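Local coordinates for hydrophilic protein, virA protein (Chromobacterium violaceum, PDB 3BO6) that probably acts as a phosphothreonine lyase effector, removing phosphate from phosphothreonine by beta-elimination in proteins of the infected host, at residues A[174-179]-A[188-193]; A[78-83]-A[138-143]. All coordinates share one frame; numbering follows the deposited sequence.

How the contacts relate
Along the chain the two contacts follow one another, neither nesting nor crossing. Residues 78-83 lead into strand 82-86; helix 93-104 and strands 113-117 and 134-137 come next, and contact 2 closes this long loop when 138-143 returns beside 78-83. The chain then runs through helix 149-168, and contact 1 closes a short loop of eight residues between 174-179 and 188-193. Strand 189-193 lies at the edge of the antiparallel sheet, next to strand 82-86, which joins the two contacts: Tyr191 OH and Asn193 ND2 of contact 1 probably both hydrogen-bond to Asp82 OD1 of contact 2. Both contacts also reach the same sulfate.

Contact 1: residues A[174-179]-A[188-193]; sequences GQYPES and YVSYRN. With SO4 (sulfate ion), chain C.
Beside the anion pocket at the edge of the antiparallel sheet, Tyr176, Pro177 and Ser179 of an irregular loop rest on Val189, Ser190 and Arg192 of strand 189-193. No hydrogen bond crosses. The Tyr176 ring stands beside the start of the strand: CD1 lies 4.0 Å from Ser190 CB, approached obliquely, whereas Val189 O meets the ring edge near its plane, 3.8 Å from CE1. Buried Val189 O has no hydrogen-bonding partner, and Tyr176 OH turns to Trp186 O instead. Pro177 sets CD against Ser190 OG (3.8 Å), whose own bond goes to Asp180. Residues 176-179 run within 5° of 188-192, along one of the two edge strands of the sheet, covering it without becoming another sheet strand. Ser179 OG passes 4.0 Å from Arg192 CD and is bonded to Arg127. The Arg192 chain, extended from CG to NE (chi2 -178°, chi3 -165°), carries the guanidinium edge-on to the sulfate. Arg192 NE bonds sulfate O1 and Arg192 NH2 bonds sulfate O2, each at 2.9 Å and nearly straight, a paired grip that fixes the group's rotation. Lys83, His85, Arg127 and Arg199 also bind this ion, probably from the crystallisation liquor, in a site consistent with a pocket for the substrate phosphate.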
loop_
_atom_site.group_PDB
_atom_site.type_symbol
_atom_site.label_atom_id
_atom_site.label_comp_id
_atom_site.label_asym_id
_atom_site.label_seq_id
_atom_site.Cartn_x
_atom_site.Cartn_y
_atom_site.Cartn_z
ATOM N N GLY A 174 12.949 4.215 -6.708
ATOM C CA GLY A 174 13.462 5.308 -5.905
ATOM C C GLY A 174 14.258 4.794 -4.726
ATOM O O GLY A 174 14.699 3.642 -4.706
ATOM N N GLN A 175 14.459 5.663 -3.741
ATOM C CA GLN A 175 15.154 5.276 -2.520
ATOM C C GLN A 175 14.148 4.740 -1.513
ATOM O O GLN A 175 13.312 5.494 -1.029
ATOM C CB GLN A 175 15.852 6.496 -1.924
ATOM C CG GLN A 175 16.902 7.123 -2.822
ATOM C CD GLN A 175 17.618 8.272 -2.136
ATOM O OE1 GLN A 175 17.848 8.238 -0.924
ATOM N NE2 GLN A 175 17.972 9.297 -2.905
ATOM N N TYR A 176 14.222 3.449 -1.185
ATOM C CA TYR A 176 13.296 2.878 -0.208
ATOM C C TYR A 176 13.529 3.554 1.150
ATOM O O TYR A 176 14.673 3.837 1.517
ATOM C CB TYR A 176 13.555 1.388 0.059
ATOM C CG TYR A 176 13.521 0.366 -1.064
ATOM C CD1 TYR A 176 12.337 -0.266 -1.437
ATOM C CD2 TYR A 176 14.702 -0.063 -1.657
ATOM C CE1 TYR A 176 12.331 -1.267 -2.428
ATOM C CE2 TYR A 176 14.709 -1.048 -2.640
ATOM C CZ TYR A 176 13.523 -1.644 -3.023
ATOM O OH TYR A 176 13.537 -2.626 -4.000
ATOM N N PRO A 177 12.461 3.746 1.933
ATOM C CA PRO A 177 12.637 4.348 3.263
ATOM C C PRO A 177 13.345 3.374 4.196
ATOM O O PRO A 177 13.009 2.186 4.212
ATOM C CB PRO A 177 11.206 4.577 3.759
ATOM C CG PRO A 177 10.307 3.762 2.852
ATOM C CD PRO A 177 11.058 3.457 1.596
ATOM N N GLU A 178 14.299 3.886 4.975
ATOM C CA GLU A 178 15.019 3.073 5.945
ATOM C C GLU A 178 14.081 2.391 6.933
ATOM O O GLU A 178 14.432 1.377 7.504
ATOM C CB GLU A 178 16.009 3.939 6.720
ATOM C CG GLU A 178 17.311 4.200 5.992
ATOM C CD GLU A 178 18.079 2.924 5.697
ATOM O OE1 GLU A 178 18.468 2.203 6.652
ATOM O OE2 GLU A 178 18.305 2.646 4.507
ATOM N N SER A 179 12.898 2.966 7.154
ATOM C CA SER A 179 11.951 2.382 8.108
ATOM C C SER A 179 11.446 0.992 7.721
ATOM O O SER A 179 11.091 0.202 8.590
ATOM C CB SER A 179 10.730 3.286 8.282
ATOM O OG SER A 179 10.076 3.514 7.039
ATOM N N TYR A 188 10.084 -1.961 -6.026
ATOM C CA TYR A 188 9.461 -0.653 -5.750
ATOM C C TYR A 188 8.714 -0.615 -4.417
ATOM O O TYR A 188 8.660 0.419 -3.752
ATOM C CB TYR A 188 8.462 -0.287 -6.855
ATOM C CG TYR A 188 9.008 -0.333 -8.255
ATOM C CD1 TYR A 188 9.515 0.825 -8.861
ATOM C CD2 TYR A 188 8.966 -1.506 -9.001
ATOM C CE1 TYR A 188 10.008 0.796 -10.167
ATOM C CE2 TYR A 188 9.458 -1.543 -10.308
ATOM C CZ TYR A 188 9.973 -0.391 -10.869
ATOM O OH TYR A 188 10.441 -0.426 -12.167
ATOM N N VAL A 189 8.109 -1.732 -4.042
ATOM C CA VAL A 189 7.260 -1.803 -2.865
ATOM C C VAL A 189 8.051 -2.163 -1.609
ATOM O O VAL A 189 9.007 -2.959 -1.653
ATOM C CB VAL A 189 6.124 -2.824 -3.087
ATOM C CG1 VAL A 189 5.298 -3.007 -1.821
ATOM C CG2 VAL A 189 5.233 -2.386 -4.260
ATOM N N SER A 190 7.655 -1.558 -0.492
ATOM C CA SER A 190 8.187 -1.940 0.820
ATOM C C SER A 190 7.094 -1.881 1.869
ATOM O O SER A 190 6.001 -1.360 1.604
ATOM C CB SER A 190 9.409 -1.099 1.213
ATOM O OG SER A 190 9.075 0.280 1.276
ATOM N N TYR A 191 7.375 -2.422 3.047
ATOM C CA TYR A 191 6.361 -2.621 4.083
ATOM C C TYR A 191 6.795 -2.175 5.472
ATOM O O TYR A 191 7.964 -2.300 5.839
ATOM C CB TYR A 191 6.077 -4.121 4.167
ATOM C CG TYR A 191 5.282 -4.551 5.397
ATOM C CD1 TYR A 191 3.893 -4.434 5.423
ATOM C CD2 TYR A 191 5.928 -5.062 6.527
ATOM C CE1 TYR A 191 3.162 -4.850 6.538
ATOM C CE2 TYR A 191 5.201 -5.459 7.646
ATOM C CZ TYR A 191 3.832 -5.358 7.637
ATOM O OH TYR A 191 3.111 -5.771 8.752
ATOM N N ARG A 192 5.842 -1.682 6.251
ATOM C CA ARG A 192 6.015 -1.667 7.705
ATOM C C ARG A 192 4.673 -1.796 8.394
ATOM O O ARG A 192 3.612 -1.641 7.770
ATOM C CB ARG A 192 6.793 -0.446 8.229
ATOM C CG ARG A 192 5.993 0.839 8.286
ATOM C CD ARG A 192 6.848 2.032 8.776
ATOM N NE ARG A 192 6.017 3.179 9.175
ATOM C CZ ARG A 192 5.543 3.347 10.402
ATOM N NH1 ARG A 192 5.833 2.456 11.357
ATOM N NH2 ARG A 192 4.788 4.407 10.677
ATOM N N ASN A 193 4.715 -2.128 9.682
ATOM C CA ASN A 193 3.513 -2.119 10.504
ATOM C C ASN A 193 3.523 -0.983 11.520
ATOM O O ASN A 193 4.440 -0.878 12.328
ATOM C CB ASN A 193 3.327 -3.459 11.222
ATOM C CG ASN A 193 2.059 -3.476 12.048
ATOM O OD1 ASN A 193 2.019 -2.877 13.128
ATOM N ND2 ASN A 193 1.006 -4.089 11.528
HETATM S S SO4 C . 4.741 6.206 7.251
HETATM O O1 SO4 C . 5.835 5.217 7.175
HETATM O O2 SO4 C . 3.944 5.974 8.447
HETATM O O3 SO4 C . 5.315 7.538 7.307
HETATM O O4 SO4 C . 3.871 6.071 6.081
#

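Contact 2: residues A[78-83]-A[138-143]. With SO4 (sulfate ion), chain C.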
loop_
_atom_site.group_PDB
_atom_site.type_symbol
_atom_site.label_atom_id
_atom_site.label_comp_id
_atom_site.label_asym_id
_atom_site.label_seq_id
_atom_site.Cartn_x
_atom_site.Cartn_y
_atom_site.Cartn_z
ATOM N N ASP A 78 -11.101 -3.199 11.049
ATOM C CA ASP A 78 -10.370 -2.030 11.517
ATOM C C ASP A 78 -8.910 -2.105 11.084
ATOM O O ASP A 78 -8.292 -3.172 11.141
ATOM C CB ASP A 78 -10.416 -1.942 13.042
ATOM C CG ASP A 78 -11.800 -1.626 13.571
ATOM O OD1 ASP A 78 -12.629 -1.094 12.799
ATOM O OD2 ASP A 78 -12.038 -1.888 14.767
ATOM N N PHE A 79 -8.352 -0.972 10.672
ATOM C CA PHE A 79 -6.931 -0.884 10.353
ATOM C C PHE A 79 -6.093 -1.483 11.469
ATOM O O PHE A 79 -6.314 -1.187 12.653
ATOM C CB PHE A 79 -6.553 0.579 10.147
ATOM C CG PHE A 79 -5.122 0.802 9.749
ATOM C CD1 PHE A 79 -4.593 0.227 8.596
ATOM C CD2 PHE A 79 -4.320 1.639 10.507
ATOM C CE1 PHE A 79 -3.287 0.483 8.219
ATOM C CE2 PHE A 79 -3.008 1.885 10.151
ATOM C CZ PHE A 79 -2.483 1.310 9.004
ATOM N N ALA A 80 -5.140 -2.330 11.084
ATOM C CA ALA A 80 -4.312 -3.057 12.032
ATOM C C ALA A 80 -2.834 -2.729 11.840
ATOM O O ALA A 80 -1.951 -3.470 12.287
ATOM C CB ALA A 80 -4.571 -4.561 11.903
ATOM N N GLY A 81 -2.565 -1.598 11.184
ATOM C CA GLY A 81 -1.208 -1.093 11.060
ATOM C C GLY A 81 -0.444 -1.469 9.806
ATOM O O GLY A 81 0.614 -0.912 9.559
ATOM N N ASP A 82 -0.960 -2.408 9.014
ATOM C CA ASP A 82 -0.204 -2.864 7.850
ATOM C C ASP A 82 -0.253 -1.856 6.712
ATOM O O ASP A 82 -1.336 -1.415 6.294
ATOM C CB ASP A 82 -0.701 -4.242 7.416
ATOM C CG ASP A 82 -0.539 -5.266 8.507
ATOM O OD1 ASP A 82 0.582 -5.387 9.025
ATOM O OD2 ASP A 82 -1.528 -5.946 8.867
ATOM N N LYS A 83 0.912 -1.453 6.222
ATOM C CA LYS A 83 0.949 -0.493 5.127
ATOM C C LYS A 83 2.107 -0.781 4.192
ATOM O O LYS A 83 3.152 -1.335 4.577
ATOM C CB LYS A 83 1.003 0.944 5.662
ATOM C CG LYS A 83 2.324 1.328 6.301
ATOM C CD LYS A 83 2.163 2.515 7.293
ATOM C CE LYS A 83 1.696 3.779 6.608
ATOM N NZ LYS A 83 1.471 4.865 7.613
ATOM N N VAL A 138 -3.531 -1.122 4.246
ATOM C CA VAL A 138 -4.166 -2.425 4.165
ATOM C C VAL A 138 -5.081 -2.559 5.376
ATOM O O VAL A 138 -4.718 -2.141 6.480
ATOM C CB VAL A 138 -3.120 -3.550 4.191
ATOM C CG1 VAL A 138 -3.811 -4.890 3.943
ATOM C CG2 VAL A 138 -2.046 -3.295 3.143
ATOM N N LYS A 139 -6.270 -3.108 5.164
ATOM C CA LYS A 139 -7.198 -3.385 6.269
ATOM C C LYS A 139 -7.656 -4.830 6.168
ATOM O O LYS A 139 -7.876 -5.321 5.071
ATOM C CB LYS A 139 -8.432 -2.489 6.159
ATOM C CG LYS A 139 -8.158 -0.993 6.240
ATOM C CD LYS A 139 -9.258 -0.213 5.522
ATOM C CE LYS A 139 -10.655 -0.541 6.046
ATOM N NZ LYS A 139 -11.733 0.099 5.213
ATOM N N PRO A 140 -7.811 -5.511 7.317
ATOM C CA PRO A 140 -8.452 -6.828 7.263
ATOM C C PRO A 140 -9.847 -6.682 6.658
ATOM O O PRO A 140 -10.518 -5.669 6.882
ATOM C CB PRO A 140 -8.572 -7.262 8.733
ATOM C CG PRO A 140 -7.947 -6.217 9.539
ATOM C CD PRO A 140 -7.525 -5.059 8.685
ATOM N N ASP A 141 -10.265 -7.682 5.888
ATOM C CA ASP A 141 -11.523 -7.617 5.155
ATOM C C ASP A 141 -12.766 -7.939 5.966
ATOM O O ASP A 141 -13.845 -7.418 5.672
ATOM C CB ASP A 141 -11.478 -8.511 3.908
ATOM C CG ASP A 141 -11.140 -9.955 4.226
ATOM O OD1 ASP A 141 -10.169 -10.196 4.973
ATOM O OD2 ASP A 141 -11.822 -10.857 3.690
ATOM N N GLN A 142 -12.630 -8.798 6.973
ATOM C CA GLN A 142 -13.799 -9.250 7.733
ATOM C C GLN A 142 -14.175 -8.274 8.844
ATOM O O GLN A 142 -13.328 -7.544 9.360
ATOM C CB GLN A 142 -13.567 -10.656 8.291
ATOM C CG GLN A 142 -13.214 -11.676 7.212
ATOM C CD GLN A 142 -12.859 -13.027 7.783
ATOM O OE1 GLN A 142 -11.685 -13.339 7.980
ATOM N NE2 GLN A 142 -13.873 -13.833 8.070
ATOM N N GLU A 143 -15.455 -8.252 9.195
ATOM C CA GLU A 143 -15.949 -7.319 10.195
ATOM C C GLU A 143 -15.281 -7.521 11.557
ATOM O O GLU A 143 -15.165 -6.583 12.343
ATOM C CB GLU A 143 -17.472 -7.448 10.314
ATOM C CG GLU A 143 -18.203 -7.168 9.007
ATOM C CD GLU A 143 -19.710 -7.260 9.152
ATOM O OE1 GLU A 143 -20.194 -7.249 10.304
ATOM O OE2 GLU A 143 -20.407 -7.340 8.115
HETATM S S SO4 C . 4.741 6.206 7.251
HETATM O O1 SO4 C . 5.835 5.217 7.175
HETATM O O2 SO4 C . 3.944 5.974 8.447
HETATM O O3 SO4 C . 5.315 7.538 7.307
HETATM O O4 SO4 C . 3.871 6.071 6.081
HETATM O O HOH W 1 -3.875 -3.438 8.752
#
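Phe79 presents the edge of its ring to 138-143: Val138 O lies near the ring plane, 3.2 Å from CD1, and Lys139 CG sits at the same rim. One face is taken from within its own segment, with Gly81 N 3.4 Å above the plane over the ring centre. With chi1 -177°, CG anti to the Phe79 backbone N, the ring folds forward along the chain over Gly81 N and leaves its edge to Val138 O. The puckered Pro140 ring reaches in at the other end, its CD 3.2 Å from Asp78 O and in looser apolar contact with Ala80 CB. The direct backbone bond is Val138 N to Asp82 O (3.0 Å, N-H...O 157°), the donor tilted 24° from the carbonyl plane; Val138 CB lies beside Asp82 CB. A water replaces the return bond: it accepts from Ala80 N and Asp82 N and donates to Val138 O at 2.7 Å, with a weak link to Asp82 OD2. Asp82 OD2 has its stronger partner in Tyr147 OH. The Lys83 chain, bent at chi3, runs to the sulfate, NZ bonding O2 at 2.8 Å and O4 weakly, with Glu194 as its salt-bridge partner. Lys139 NZ likewise leaves the contact, for Asp112. A direct bond one way and a water in place of the return bond, both between Asp82 and Val138, are consistent with an antiparallel pair coming apart at its end, here where strand 134-137 has ended and strand 82-86 is just beginning.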